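PDB 2OBL: EscN from Escherichia coli O127:H6, which is a type III secretion system protein whose core has the P-loop nucleotide-binding fold of the ATP synthase alpha/beta family. Local coordinates for residues G71-I76 with L203-G208; V162-D167 with I215-T220; R36-E41 with A145-T150. The protein carries 1 engineered substitution. All blocks are in the same frame, centred on the assembly; numbering follows the deposited sequence.

Interaction 1: G71-I76 with L203-G208; sequences GQRIGI and LLERAG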
ATOM      1  N   GLY A  71       7.413   2.604  -9.402  1.00 12.47           N
ATOM      2  CA  GLY A  71       6.446   3.478 -10.067  1.00 12.03           C
ATOM      3  C   GLY A  71       5.037   2.898 -10.165  1.00 11.74           C
ATOM      4  O   GLY A  71       4.154   3.495 -10.761  1.00 11.97           O
ATOM      5  N   GLN A  72       4.834   1.718  -9.584  1.00 11.91           N
ATOM      6  CA  GLN A  72       3.527   1.082  -9.550  1.00 12.87           C
ATOM      7  C   GLN A  72       2.572   1.850  -8.648  1.00 12.97           C
ATOM      8  O   GLN A  72       3.008   2.486  -7.680  1.00 12.62           O
ATOM      9  CB  GLN A  72       3.677  -0.335  -9.001  1.00 13.72           C
ATOM     10  CG  GLN A  72       2.554  -1.272  -9.334  1.00 15.57           C
ATOM     11  CD  GLN A  72       2.757  -2.643  -8.736  1.00 15.53           C
ATOM     12  OE1 GLN A  72       3.690  -2.855  -7.961  1.00 14.66           O
ATOM     13  NE2 GLN A  72       1.860  -3.575  -9.051  1.00 16.67           N
ATOM     14  N   ARG A  73       1.281   1.796  -8.993  1.00 12.57           N
ATOM     15  CA  ARG A  73       0.193   2.172  -8.084  1.00 12.17           C
ATOM     16  C   ARG A  73      -0.431   0.900  -7.526  1.00 12.29           C
ATOM     17  O   ARG A  73      -0.915   0.054  -8.286  1.00 11.95           O
ATOM     18  CB  ARG A  73      -0.876   3.003  -8.797  1.00 13.28           C
ATOM     19  CG  ARG A  73      -0.438   4.437  -9.151  1.00 15.64           C
ATOM     20  CD  ARG A  73       0.350   4.465 -10.435  1.00 18.27           C
ATOM     21  NE  ARG A  73      -0.338   3.680 -11.462  1.00 20.23           N
ATOM     22  CZ  ARG A  73      -1.291   4.151 -12.261  1.00 21.35           C
ATOM     23  NH1 ARG A  73      -1.650   5.432 -12.199  1.00 21.76           N
ATOM     24  NH2 ARG A  73      -1.867   3.345 -13.144  1.00 22.42           N
ATOM     25  N   ILE A  74      -0.391   0.754  -6.204  1.00 11.54           N
ATOM     26  CA  ILE A  74      -0.780  -0.493  -5.541  1.00 12.02           C
ATOM     27  C   ILE A  74      -1.869  -0.204  -4.535  1.00 11.99           C
ATOM     28  O   ILE A  74      -1.774   0.769  -3.796  1.00 12.10           O
ATOM     29  CB  ILE A  74       0.434  -1.059  -4.754  1.00 13.06           C
ATOM     30  CG1 ILE A  74       1.641  -1.252  -5.681  1.00 14.18           C
ATOM     31  CG2 ILE A  74       0.057  -2.334  -3.990  1.00 14.47           C
ATOM     32  CD1 ILE A  74       2.979  -1.012  -4.987  1.00 14.85           C
ATOM     33  N   GLY A  75      -2.910  -1.028  -4.498  1.00 11.60           N
ATOM     34  CA  GLY A  75      -3.945  -0.858  -3.481  1.00 12.41           C
ATOM     35  C   GLY A  75      -3.831  -1.940  -2.419  1.00 12.03           C
ATOM     36  O   GLY A  75      -3.511  -3.088  -2.731  1.00 13.42           O
ATOM     37  N   ILE A  76      -4.089  -1.588  -1.164  1.00 10.96           N
ATOM     38  CA  ILE A  76      -4.234  -2.599  -0.121  1.00 11.34           C
ATOM     39  C   ILE A  76      -5.666  -2.467   0.398  1.00 10.45           C
ATOM     40  O   ILE A  76      -6.054  -1.402   0.876  1.00 10.20           O
ATOM     41  CB  ILE A  76      -3.245  -2.388   1.046  1.00 11.44           C
ATOM     42  CG1 ILE A  76      -1.796  -2.551   0.553  1.00 11.67           C
ATOM     43  CG2 ILE A  76      -3.579  -3.365   2.204  1.00 12.82           C
ATOM     44  CD1 ILE A  76      -0.727  -2.284   1.634  1.00 12.10           C
ATOM     45  N   LEU A 203      -5.200  12.016  -9.096  1.00 14.34           N
ATOM     46  CA  LEU A 203      -4.260  11.708  -8.019  1.00 14.28           C
ATOM     47  C   LEU A 203      -3.330  10.547  -8.349  1.00 13.84           C
ATOM     48  O   LEU A 203      -2.117  10.634  -8.171  1.00 12.94           O
ATOM     49  CB  LEU A 203      -5.010  11.368  -6.730  1.00 14.99           C
ATOM     50  CG  LEU A 203      -5.468  12.545  -5.877  1.00 15.99           C
ATOM     51  CD1 LEU A 203      -6.511  12.065  -4.869  1.00 16.03           C
ATOM     52  CD2 LEU A 203      -4.285  13.192  -5.151  1.00 15.93           C
ATOM     53  N   LEU A 204      -3.898   9.443  -8.813  1.00 13.72           N
ATOM     54  CA  LEU A 204      -3.108   8.238  -9.012  1.00 14.54           C
ATOM     55  C   LEU A 204      -2.147   8.374 -10.170  1.00 14.62           C
ATOM     56  O   LEU A 204      -1.058   7.767 -10.174  1.00 14.88           O
ATOM     57  CB  LEU A 204      -4.020   7.012  -9.196  1.00 14.99           C
ATOM     58  CG  LEU A 204      -4.332   6.281  -7.892  1.00 15.45           C
ATOM     59  CD1 LEU A 204      -5.017   7.178  -6.885  1.00 15.30           C
ATOM     60  CD2 LEU A 204      -5.172   5.023  -8.175  1.00 15.99           C
ATOM     61  N   GLU A 205      -2.533   9.177 -11.159  1.00 14.19           N
ATOM     62  CA  GLU A 205      -1.706   9.328 -12.344  1.00 16.46           C
ATOM     63  C   GLU A 205      -0.440  10.135 -12.050  1.00 14.47           C
ATOM     64  O   GLU A 205       0.477  10.161 -12.859  1.00 14.02           O
ATOM     65  CB  GLU A 205      -2.511   9.922 -13.511  1.00 17.14           C
ATOM     66  CG  GLU A 205      -3.567   8.954 -14.078  1.00 20.68           C
ATOM     67  CD  GLU A 205      -4.278   9.499 -15.317  1.00 21.25           C
ATOM     68  OE1 GLU A 205      -3.804  10.510 -15.873  1.00 23.05           O
ATOM     69  OE2 GLU A 205      -5.305   8.908 -15.740  1.00 24.21           O
ATOM     70  N   ARG A 206      -0.378  10.766 -10.877  1.00 14.12           N
ATOM     71  CA  ARG A 206       0.831  11.495 -10.477  1.00 13.93           C
ATOM     72  C   ARG A 206       1.957  10.606  -9.936  1.00 14.09           C
ATOM     73  O   ARG A 206       3.117  10.994  -9.950  1.00 13.21           O
ATOM     74  CB  ARG A 206       0.487  12.632  -9.516  1.00 14.41           C
ATOM     75  CG  ARG A 206      -0.259  13.752 -10.218  1.00 14.23           C
ATOM     76  CD  ARG A 206      -0.919  14.691  -9.239  1.00 14.44           C
ATOM     77  NE  ARG A 206       0.040  15.543  -8.551  1.00 12.15           N
ATOM     78  CZ  ARG A 206      -0.317  16.472  -7.668  1.00 12.79           C
ATOM     79  NH1 ARG A 206      -1.607  16.650  -7.381  1.00 12.23           N
ATOM     80  NH2 ARG A 206       0.603  17.222  -7.088  1.00 12.49           N
ATOM     81  N   ALA A 207       1.616   9.405  -9.477  1.00 13.36           N
ATOM     82  CA  ALA A 207       2.626   8.405  -9.133  1.00 14.02           C
ATOM     83  C   ALA A 207       3.210   7.845 -10.433  1.00 15.23           C
ATOM     84  O   ALA A 207       2.602   7.989 -11.499  1.00 16.59           O
ATOM     85  CB  ALA A 207       1.989   7.282  -8.309  1.00 13.97           C
ATOM     86  N   GLY A 208       4.370   7.204 -10.352  1.00 14.97           N
ATOM     87  CA  GLY A 208       4.972   6.563 -11.533  1.00 15.87           C
ATOM     88  C   GLY A 208       6.480   6.681 -11.618  1.00 16.62           C
ATOM     89  O   GLY A 208       7.099   7.430 -10.858  1.00 16.03           O
TER
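Gly71 and Gly208 bring the two backbones together, their CA atoms 3.7 Å apart, and from there the strand that begins at Arg73 and the turn at the C-terminal side of helix 194-204 draw away from each other. The strand belongs to the central, largely parallel sheet of a P-loop fold and leads toward a sequence that fits the Walker A pattern; the turn returns the chain from that helix to the sheet. Both glycines have positive phi angles, which glycine adopts easily, and the lack of side chains lets the chains pass this closely. The carbonyl of Gly71 receives a nearly straight CA-H...O contact from Gly208, with CA of Gly208 3.3 Å from O of Gly71.

Arg73 makes the link where the backbones have separated. Its CG stands beside the backbone N (chi1 -72°), and further bends at chi2 and chi3 fold the chain so that its methylenes lie against Ala207, CG of Arg73 being 3.8 Å from CB of Ala207. A methyl suits this place because it gives the arginine stem a small apolar surface to lie on. An arginine suits the other side because its several N-H groups can serve separate partners: NE forms a salt bridge with Asp241, which helps fix the flat group, while NH1 donates to the carbonyl O of Leu204.

That carbonyl also closes the type I beta turn from Leu204 to Ala207, accepting the backbone N of Ala207. The two donors reach it from opposite faces of the carbonyl plane. Leu204 O lies almost in the guanidinium plane, yet NH1 of Arg73 stands well above the plane of the peptide carbonyl, 3.1 Å from O of Leu204, and meets the C=O bond at 101°.

Interaction 2: V162-D167 with I215-T220; sequences VLLMMD and ITAIYT. With IMD (imidazole), chain D.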
ATOM      1  N   VAL A 162      10.815   7.530  -4.196  1.00 14.91           N
ATOM      2  CA  VAL A 162       9.853   7.878  -3.158  1.00 13.70           C
ATOM      3  C   VAL A 162       8.761   6.810  -3.020  1.00 12.40           C
ATOM      4  O   VAL A 162       8.276   6.277  -4.009  1.00 13.69           O
ATOM      5  CB  VAL A 162       9.193   9.231  -3.468  1.00 13.71           C
ATOM      6  CG1 VAL A 162       8.194   9.618  -2.375  1.00 14.87           C
ATOM      7  CG2 VAL A 162      10.264  10.327  -3.649  1.00 13.41           C
ATOM      8  N   LEU A 163       8.405   6.491  -1.787  1.00 12.45           N
ATOM      9  CA  LEU A 163       7.199   5.700  -1.523  1.00 13.26           C
ATOM     10  C   LEU A 163       6.130   6.629  -0.975  1.00 13.28           C
ATOM     11  O   LEU A 163       6.299   7.214   0.097  1.00 13.73           O
ATOM     12  CB  LEU A 163       7.479   4.575  -0.522  1.00 13.43           C
ATOM     13  CG  LEU A 163       6.245   3.819  -0.015  1.00 14.52           C
ATOM     14  CD1 LEU A 163       5.479   3.193  -1.170  1.00 14.32           C
ATOM     15  CD2 LEU A 163       6.596   2.760   1.046  1.00 15.00           C
ATOM     16  N   LEU A 164       5.045   6.785  -1.727  1.00 13.01           N
ATOM     17  CA  LEU A 164       3.883   7.536  -1.255  1.00 12.82           C
ATOM     18  C   LEU A 164       2.895   6.528  -0.680  1.00 13.38           C
ATOM     19  O   LEU A 164       2.487   5.589  -1.364  1.00 12.60           O
ATOM     20  CB  LEU A 164       3.229   8.282  -2.416  1.00 13.69           C
ATOM     21  CG  LEU A 164       1.885   8.970  -2.133  1.00 13.46           C
ATOM     22  CD1 LEU A 164       2.049  10.080  -1.068  1.00 14.77           C
ATOM     23  CD2 LEU A 164       1.343   9.549  -3.439  1.00 13.75           C
ATOM     24  N   MET A 165       2.518   6.708   0.579  1.00 13.82           N
ATOM     25  CA  MET A 165       1.622   5.751   1.206  1.00 14.98           C
ATOM     26  C   MET A 165       0.429   6.491   1.796  1.00 14.89           C
ATOM     27  O   MET A 165       0.579   7.293   2.721  1.00 14.91           O
ATOM     28  CB  MET A 165       2.354   4.928   2.283  1.00 15.37           C
ATOM     29  CG  MET A 165       1.425   3.996   3.062  1.00 17.31           C
ATOM     30  SD  MET A 165       2.213   2.978   4.355  1.00 19.21           S
ATOM     31  CE  MET A 165       3.178   1.825   3.398  1.00 19.49           C
ATOM     32  N   MET A 166      -0.747   6.233   1.244  1.00 14.22           N
ATOM     33  CA  MET A 166      -1.931   6.983   1.615  1.00 16.07           C
ATOM     34  C   MET A 166      -2.917   6.072   2.328  1.00 15.16           C
ATOM     35  O   MET A 166      -3.480   5.165   1.723  1.00 13.45           O
ATOM     36  CB  MET A 166      -2.583   7.596   0.381  1.00 17.24           C
ATOM     37  CG  MET A 166      -3.854   8.356   0.748  1.00 18.89           C
ATOM     38  SD  MET A 166      -4.682   9.115  -0.653  1.00 23.33           S
ATOM     39  CE  MET A 166      -3.300   9.876  -1.460  1.00 21.56           C
ATOM     40  N   ASP A 167      -3.110   6.318   3.620  1.00 14.71           N
ATOM     41  CA  ASP A 167      -4.023   5.532   4.439  1.00 14.39           C
ATOM     42  C   ASP A 167      -5.062   6.532   4.960  1.00 12.84           C
ATOM     43  O   ASP A 167      -4.822   7.171   5.986  1.00 10.93           O
ATOM     44  CB  ASP A 167      -3.232   4.893   5.604  1.00 15.36           C
ATOM     45  CG  ASP A 167      -4.049   3.882   6.421  1.00 16.15           C
ATOM     46  OD1 ASP A 167      -4.965   3.226   5.883  1.00 15.75           O
ATOM     47  OD2 ASP A 167      -3.768   3.735   7.631  1.00 17.77           O
ATOM     48  N   ILE A 215       8.032   7.711  -8.005  1.00 11.62           N
ATOM     49  CA  ILE A 215       7.040   7.614  -6.946  1.00 10.29           C
ATOM     50  C   ILE A 215       6.304   6.305  -7.152  1.00 11.16           C
ATOM     51  O   ILE A 215       5.654   6.085  -8.189  1.00 11.91           O
ATOM     52  CB  ILE A 215       6.003   8.766  -6.980  1.00 10.21           C
ATOM     53  CG1 ILE A 215       6.685  10.132  -6.824  1.00 10.45           C
ATOM     54  CG2 ILE A 215       4.931   8.558  -5.917  1.00  9.29           C
ATOM     55  CD1 ILE A 215       5.711  11.279  -6.929  1.00  9.93           C
ATOM     56  N   THR A 216       6.440   5.433  -6.168  1.00  9.96           N
ATOM     57  CA  THR A 216       5.666   4.210  -6.101  1.00 10.65           C
ATOM     58  C   THR A 216       4.663   4.490  -5.019  1.00 10.78           C
ATOM     59  O   THR A 216       5.025   5.016  -3.949  1.00 11.19           O
ATOM     60  CB  THR A 216       6.555   3.020  -5.696  1.00 11.06           C
ATOM     61  OG1 THR A 216       7.660   2.935  -6.599  1.00 11.21           O
ATOM     62  CG2 THR A 216       5.761   1.713  -5.724  1.00 10.73           C
ATOM     63  N   ALA A 217       3.398   4.175  -5.278  1.00  9.85           N
ATOM     64  CA  ALA A 217       2.364   4.613  -4.367  1.00 10.06           C
ATOM     65  C   ALA A 217       1.526   3.444  -3.889  1.00 10.67           C
ATOM     66  O   ALA A 217       1.200   2.558  -4.668  1.00 12.34           O
ATOM     67  CB  ALA A 217       1.495   5.670  -5.028  1.00  8.02           C
ATOM     68  N   ILE A 218       1.204   3.456  -2.601  1.00 10.75           N
ATOM     69  CA  ILE A 218       0.306   2.472  -2.019  1.00 10.57           C
ATOM     70  C   ILE A 218      -0.882   3.217  -1.454  1.00 11.45           C
ATOM     71  O   ILE A 218      -0.710   4.118  -0.629  1.00 11.51           O
ATOM     72  CB  ILE A 218       1.010   1.724  -0.892  1.00 11.00           C
ATOM     73  CG1 ILE A 218       2.097   0.809  -1.458  1.00 11.50           C
ATOM     74  CG2 ILE A 218       0.025   0.927  -0.058  1.00 10.56           C
ATOM     75  CD1 ILE A 218       2.991   0.200  -0.348  1.00 11.53           C
ATOM     76  N   TYR A 219      -2.078   2.827  -1.896  1.00 10.79           N
ATOM     77  CA  TYR A 219      -3.337   3.444  -1.457  1.00 11.22           C
ATOM     78  C   TYR A 219      -4.165   2.415  -0.709  1.00 10.88           C
ATOM     79  O   TYR A 219      -4.426   1.328  -1.242  1.00 11.73           O
ATOM     80  CB  TYR A 219      -4.128   3.933  -2.681  1.00 12.57           C
ATOM     81  CG  TYR A 219      -3.361   4.887  -3.554  1.00 13.33           C
ATOM     82  CD1 TYR A 219      -3.360   6.255  -3.281  1.00 13.33           C
ATOM     83  CD2 TYR A 219      -2.614   4.423  -4.646  1.00 13.59           C
ATOM     84  CE1 TYR A 219      -2.648   7.144  -4.069  1.00 12.75           C
ATOM     85  CE2 TYR A 219      -1.885   5.304  -5.443  1.00 13.38           C
ATOM     86  CZ  TYR A 219      -1.916   6.663  -5.151  1.00 13.00           C
ATOM     87  OH  TYR A 219      -1.205   7.525  -5.928  1.00 12.87           O
ATOM     88  N   THR A 220      -4.586   2.723   0.508  1.00 10.48           N
ATOM     89  CA  THR A 220      -5.452   1.748   1.206  1.00  9.29           C
ATOM     90  C   THR A 220      -6.926   2.034   0.975  1.00 10.65           C
ATOM     91  O   THR A 220      -7.351   3.183   0.860  1.00 11.51           O
ATOM     92  CB  THR A 220      -5.183   1.643   2.708  1.00 10.93           C
ATOM     93  OG1 THR A 220      -5.598   2.846   3.356  1.00 10.49           O
ATOM     94  CG2 THR A 220      -3.692   1.389   2.977  1.00 11.15           C
TER
HETATM   95  N1  IMD D1295      -4.594   7.580  10.318  1.00 29.33           N
HETATM   96  C2  IMD D1295      -4.577   6.961   9.117  1.00 28.24           C
HETATM   97  N3  IMD D1295      -3.996   5.746   9.287  1.00 29.78           N
HETATM   98  C4  IMD D1295      -3.648   5.601  10.591  1.00 29.18           C
HETATM   99  C5  IMD D1295      -4.021   6.767  11.242  1.00 29.06           C
HETATM  100  O   HOH W   1       9.685   4.504  -5.751  1.00 23.50           O
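Val162 to Asp167 and Ile215 to Thr220 run as neighbouring parallel strands, their axes 4.6 Å apart and 15° from alignment. Five backbone hydrogen bonds, from Thr216 N to Val162 O at one end to Thr220 N to Met166 O at the other, set residue beside residue.

On the face with Leu164 and Tyr219, Ala217 is a low point. Its small side chain leaves room for the leucine, whose CB sits 4.1 Å from CB of Ala217, with CG2 of Ile215 as a separate neighbour, while its CD2 extends toward the Tyr219 hydroxyl. Met166 runs straight through chi2 and bends only at chi3, which swings CE into apolar contact 3.8 Å from CE1 of Tyr219. SD of Met166 lies at the ring edge, 5.4 Å from the centroid of the Tyr219 ring, and this is the Met-aromatic contact, made by a side chain supple enough to follow the rim.

Together the strands form part of the central sheet of the P-loop fold, and the apolar run ending in Asp167 is consistent with the Walker B strand of P-loop proteins. On the other face, CD1 of Ile218 is the bump between Leu163 CD1, at 4.0 Å, and Met165 CE; helix 84-94 packs over Met165.

Polar groups finish both ends. A water joins Val162 O to Thr216 OG1, which also accepts from Gly71 N. Asp167 OD1 uses its anti lone pair for Thr220 OG1, 2.6 Å away, while OD2 takes N3 of an imidazole, probably from the crystallisation liquor, and forms a salt bridge with Lys84.

Interaction 3: R36-E41 with A145-T150; sequences RSLYAE and AFTATT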
ATOM      1  N   ARG A  36       4.893  25.192  -4.071  1.00 23.37           N
ATOM      2  CA  ARG A  36       4.406  24.382  -5.171  1.00 23.31           C
ATOM      3  C   ARG A  36       2.883  24.344  -5.146  1.00 23.69           C
ATOM      4  O   ARG A  36       2.266  24.377  -4.082  1.00 21.76           O
ATOM      5  CB  ARG A  36       4.966  22.961  -5.099  1.00 23.97           C
ATOM      6  CG  ARG A  36       6.454  22.850  -5.459  1.00 25.43           C
ATOM      7  CD  ARG A  36       6.751  21.476  -6.023  1.00 25.44           C
ATOM      8  NE  ARG A  36       8.130  21.311  -6.467  1.00 24.43           N
ATOM      9  CZ  ARG A  36       8.560  20.240  -7.120  1.00 23.68           C
ATOM     10  NH1 ARG A  36       7.700  19.253  -7.403  1.00 23.33           N
ATOM     11  NH2 ARG A  36       9.833  20.149  -7.495  1.00 22.95           N
ATOM     12  N   SER A  37       2.285  24.287  -6.332  1.00 22.43           N
ATOM     13  CA  SER A  37       0.848  24.117  -6.456  1.00 21.35           C
ATOM     14  C   SER A  37       0.450  22.719  -5.979  1.00 22.02           C
ATOM     15  O   SER A  37       1.211  21.762  -6.145  1.00 21.22           O
ATOM     16  CB  SER A  37       0.426  24.326  -7.913  1.00 22.13           C
ATOM     17  OG  SER A  37      -0.944  24.017  -8.101  1.00 21.98           O
ATOM     18  N   LEU A  38      -0.729  22.610  -5.374  1.00 21.03           N
ATOM     19  CA  LEU A  38      -1.251  21.299  -4.953  1.00 22.71           C
ATOM     20  C   LEU A  38      -1.659  20.437  -6.145  1.00 24.42           C
ATOM     21  O   LEU A  38      -1.895  19.228  -6.011  1.00 22.43           O
ATOM     22  CB  LEU A  38      -2.438  21.461  -4.006  1.00 21.75           C
ATOM     23  CG  LEU A  38      -2.112  21.843  -2.561  1.00 22.82           C
ATOM     24  CD1 LEU A  38      -3.355  21.930  -1.695  1.00 22.33           C
ATOM     25  CD2 LEU A  38      -1.120  20.865  -1.961  1.00 22.87           C
ATOM     26  N   TYR A  39      -1.728  21.072  -7.311  1.00 26.98           N
ATOM     27  CA  TYR A  39      -2.145  20.391  -8.522  1.00 30.38           C
ATOM     28  C   TYR A  39      -1.036  20.410  -9.567  1.00 31.46           C
ATOM     29  O   TYR A  39      -0.249  21.351  -9.633  1.00 31.80           O
ATOM     30  CB  TYR A  39      -3.447  21.009  -9.028  1.00 31.97           C
ATOM     31  CG  TYR A  39      -4.498  21.079  -7.932  1.00 32.77           C
ATOM     32  CD1 TYR A  39      -5.258  19.963  -7.601  1.00 33.04           C
ATOM     33  CD2 TYR A  39      -4.700  22.248  -7.202  1.00 33.20           C
ATOM     34  CE1 TYR A  39      -6.207  20.012  -6.592  1.00 33.23           C
ATOM     35  CE2 TYR A  39      -5.651  22.308  -6.188  1.00 33.30           C
ATOM     36  CZ  TYR A  39      -6.398  21.183  -5.887  1.00 33.18           C
ATOM     37  OH  TYR A  39      -7.350  21.225  -4.885  1.00 33.36           O
ATOM     38  N   ALA A  40      -0.953  19.340 -10.350  1.00 33.28           N
ATOM     39  CA  ALA A  40       0.068  19.213 -11.384  1.00 34.28           C
ATOM     40  C   ALA A  40      -0.560  18.633 -12.643  1.00 34.81           C
ATOM     41  O   ALA A  40      -1.560  17.922 -12.565  1.00 35.19           O
ATOM     42  CB  ALA A  40       1.228  18.345 -10.893  1.00 34.55           C
ATOM     43  N   GLU A  41       0.028  18.920 -13.800  0.50 35.00           N
ATOM     44  CA  GLU A  41      -0.629  18.612 -15.075  0.50 35.38           C
ATOM     45  C   GLU A  41      -0.696  17.143 -15.510  0.50 35.57           C
ATOM     46  O   GLU A  41      -1.523  16.790 -16.351  0.50 35.75           O
ATOM     47  CB  GLU A  41      -0.084  19.486 -16.208  0.50 35.30           C
ATOM     48  CG  GLU A  41      -1.042  20.597 -16.604  0.50 35.46           C
ATOM     49  CD  GLU A  41      -2.422  20.067 -16.961  0.50 35.50           C
ATOM     50  OE1 GLU A  41      -2.507  19.108 -17.759  0.50 35.53           O
ATOM     51  OE2 GLU A  41      -3.423  20.611 -16.445  0.50 35.53           O
ATOM     52  N   ALA A 145      -4.380  14.590   0.705  1.00 12.32           N
ATOM     53  CA  ALA A 145      -4.002  13.681  -0.354  1.00 11.37           C
ATOM     54  C   ALA A 145      -3.140  14.400  -1.411  1.00 12.37           C
ATOM     55  O   ALA A 145      -2.176  13.840  -1.935  1.00 12.96           O
ATOM     56  CB  ALA A 145      -5.240  13.102  -1.006  1.00 12.22           C
ATOM     57  N   PHE A 146      -3.518  15.628  -1.731  1.00 11.63           N
ATOM     58  CA  PHE A 146      -2.793  16.416  -2.731  1.00 12.73           C
ATOM     59  C   PHE A 146      -1.484  16.924  -2.153  1.00 12.42           C
ATOM     60  O   PHE A 146      -0.458  16.903  -2.818  1.00 12.51           O
ATOM     61  CB  PHE A 146      -3.664  17.570  -3.225  1.00 14.49           C
ATOM     62  CG  PHE A 146      -4.870  17.121  -3.994  1.00 16.29           C
ATOM     63  CD1 PHE A 146      -4.823  17.034  -5.383  1.00 17.56           C
ATOM     64  CD2 PHE A 146      -6.052  16.785  -3.336  1.00 16.87           C
ATOM     65  CE1 PHE A 146      -5.932  16.606  -6.113  1.00 18.78           C
ATOM     66  CE2 PHE A 146      -7.162  16.347  -4.050  1.00 16.98           C
ATOM     67  CZ  PHE A 146      -7.104  16.259  -5.440  1.00 17.51           C
ATOM     68  N   THR A 147      -1.516  17.370  -0.904  1.00 12.12           N
ATOM     69  CA  THR A 147      -0.297  17.807  -0.223  1.00 12.97           C
ATOM     70  C   THR A 147       0.760  16.703  -0.211  1.00 13.08           C
ATOM     71  O   THR A 147       1.919  16.920  -0.590  1.00 12.80           O
ATOM     72  CB  THR A 147      -0.616  18.219   1.217  1.00 13.84           C
ATOM     73  OG1 THR A 147      -1.369  19.440   1.193  1.00 13.41           O
ATOM     74  CG2 THR A 147       0.661  18.390   2.039  1.00 13.84           C
ATOM     75  N   ALA A 148       0.347  15.510   0.192  1.00 11.95           N
ATOM     76  CA  ALA A 148       1.239  14.358   0.195  1.00 12.19           C
ATOM     77  C   ALA A 148       1.801  14.088  -1.201  1.00 12.13           C
ATOM     78  O   ALA A 148       2.993  13.863  -1.369  1.00 11.27           O
ATOM     79  CB  ALA A 148       0.498  13.132   0.725  1.00 13.08           C
ATOM     80  N   THR A 149       0.934  14.124  -2.198  1.00 10.65           N
ATOM     81  CA  THR A 149       1.342  13.824  -3.564  1.00 11.19           C
ATOM     82  C   THR A 149       2.369  14.854  -4.052  1.00 11.48           C
ATOM     83  O   THR A 149       3.386  14.507  -4.658  1.00 11.99           O
ATOM     84  CB  THR A 149       0.128  13.700  -4.514  1.00 11.01           C
ATOM     85  OG1 THR A 149      -0.758  12.677  -4.033  1.00 11.47           O
ATOM     86  CG2 THR A 149       0.587  13.316  -5.948  1.00 11.55           C
ATOM     87  N   THR A 150       2.103  16.113  -3.755  1.00 10.46           N
ATOM     88  CA  THR A 150       2.982  17.217  -4.152  1.00 12.44           C
ATOM     89  C   THR A 150       4.351  17.100  -3.488  1.00 12.25           C
ATOM     90  O   THR A 150       5.378  17.321  -4.115  1.00 12.20           O
ATOM     91  CB  THR A 150       2.326  18.565  -3.828  1.00 12.50           C
ATOM     92  OG1 THR A 150       1.133  18.691  -4.622  1.00 14.34           O
ATOM     93  CG2 THR A 150       3.276  19.727  -4.178  1.00 12.65           C
TER
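The CA atoms of Leu38 and Phe146, 5.6 Å apart, are the nearest pair across the two segments, where the end of strand 34-37 and the loop after it lie along helix 138-156. The strand belongs to a two-stranded antiparallel sheet with strand 4-7, and it gives way to an ST turn: Ser37 OG accepts the backbone N of Tyr39. A serine suits this position because its short hydroxyl can reach back to the chain two residues on.

The van der Waals contacts come first. Leu38 sends CD2 to the helix surface at Thr147, 3.5 Å from OG1 of Thr147, a hydroxyl that is hydrogen-bonded to Gly18 O; CB of Leu38 meets CB of Phe146. Thr150 offers its methyl to the stem of Arg36, with CG2 of Thr150 3.8 Å from CB of Arg36; the arginine then runs on to a salt bridge with Asp157.

The aromatic pair is Tyr39 and Phe146. The tyrosine brings CE1 over one face of the phenylalanine, 3.5 Å from CE1 of Phe146, with the ring planes at 57°, an oblique meeting. CB of the preceding Leu38 lies over one face of the Tyr39 ring, toward its rim, so the tyrosine, exposed as a whole, still has apolar neighbours.

Among polar groups, no hydrogen bond joins the two segments directly. Arg206 bridges them instead, giving NH1 to Leu38 O and NH2 to Thr150 OG1. Threonine suits a helix position facing such a loop, since its hydroxyl can turn back to the helix while its methyl faces the neighbour. With OG1 beside the backbone N (chi1 -64°), Thr150 donates to O of Phe146 one turn earlier, at 3.0 Å from OG1 to that oxygen, which also accepts the backbone N of Thr150.

From the N terminus, 36-41 comes first and 71-76 second. Interaction 3 closes its loop at 145-150, with 71-76 inside it; that segment finds its own partner only at 203-208, so interactions 1 and 3 cross. Interaction 2 opens at 162-167, after interaction 3 has closed, and ends at 215-220, beyond the close of interaction 1, which it therefore also crosses. Interaction 3 fastens the N-terminal strand pair to helix 138-156, interaction 2 joins two strands of the central sheet, and interaction 1 ties a third strand to the beta turn from Leu204 to Ala207. Between them, Ile74 O accepts Tyr219 N, and Leu164 packs on Ala148 and Thr149.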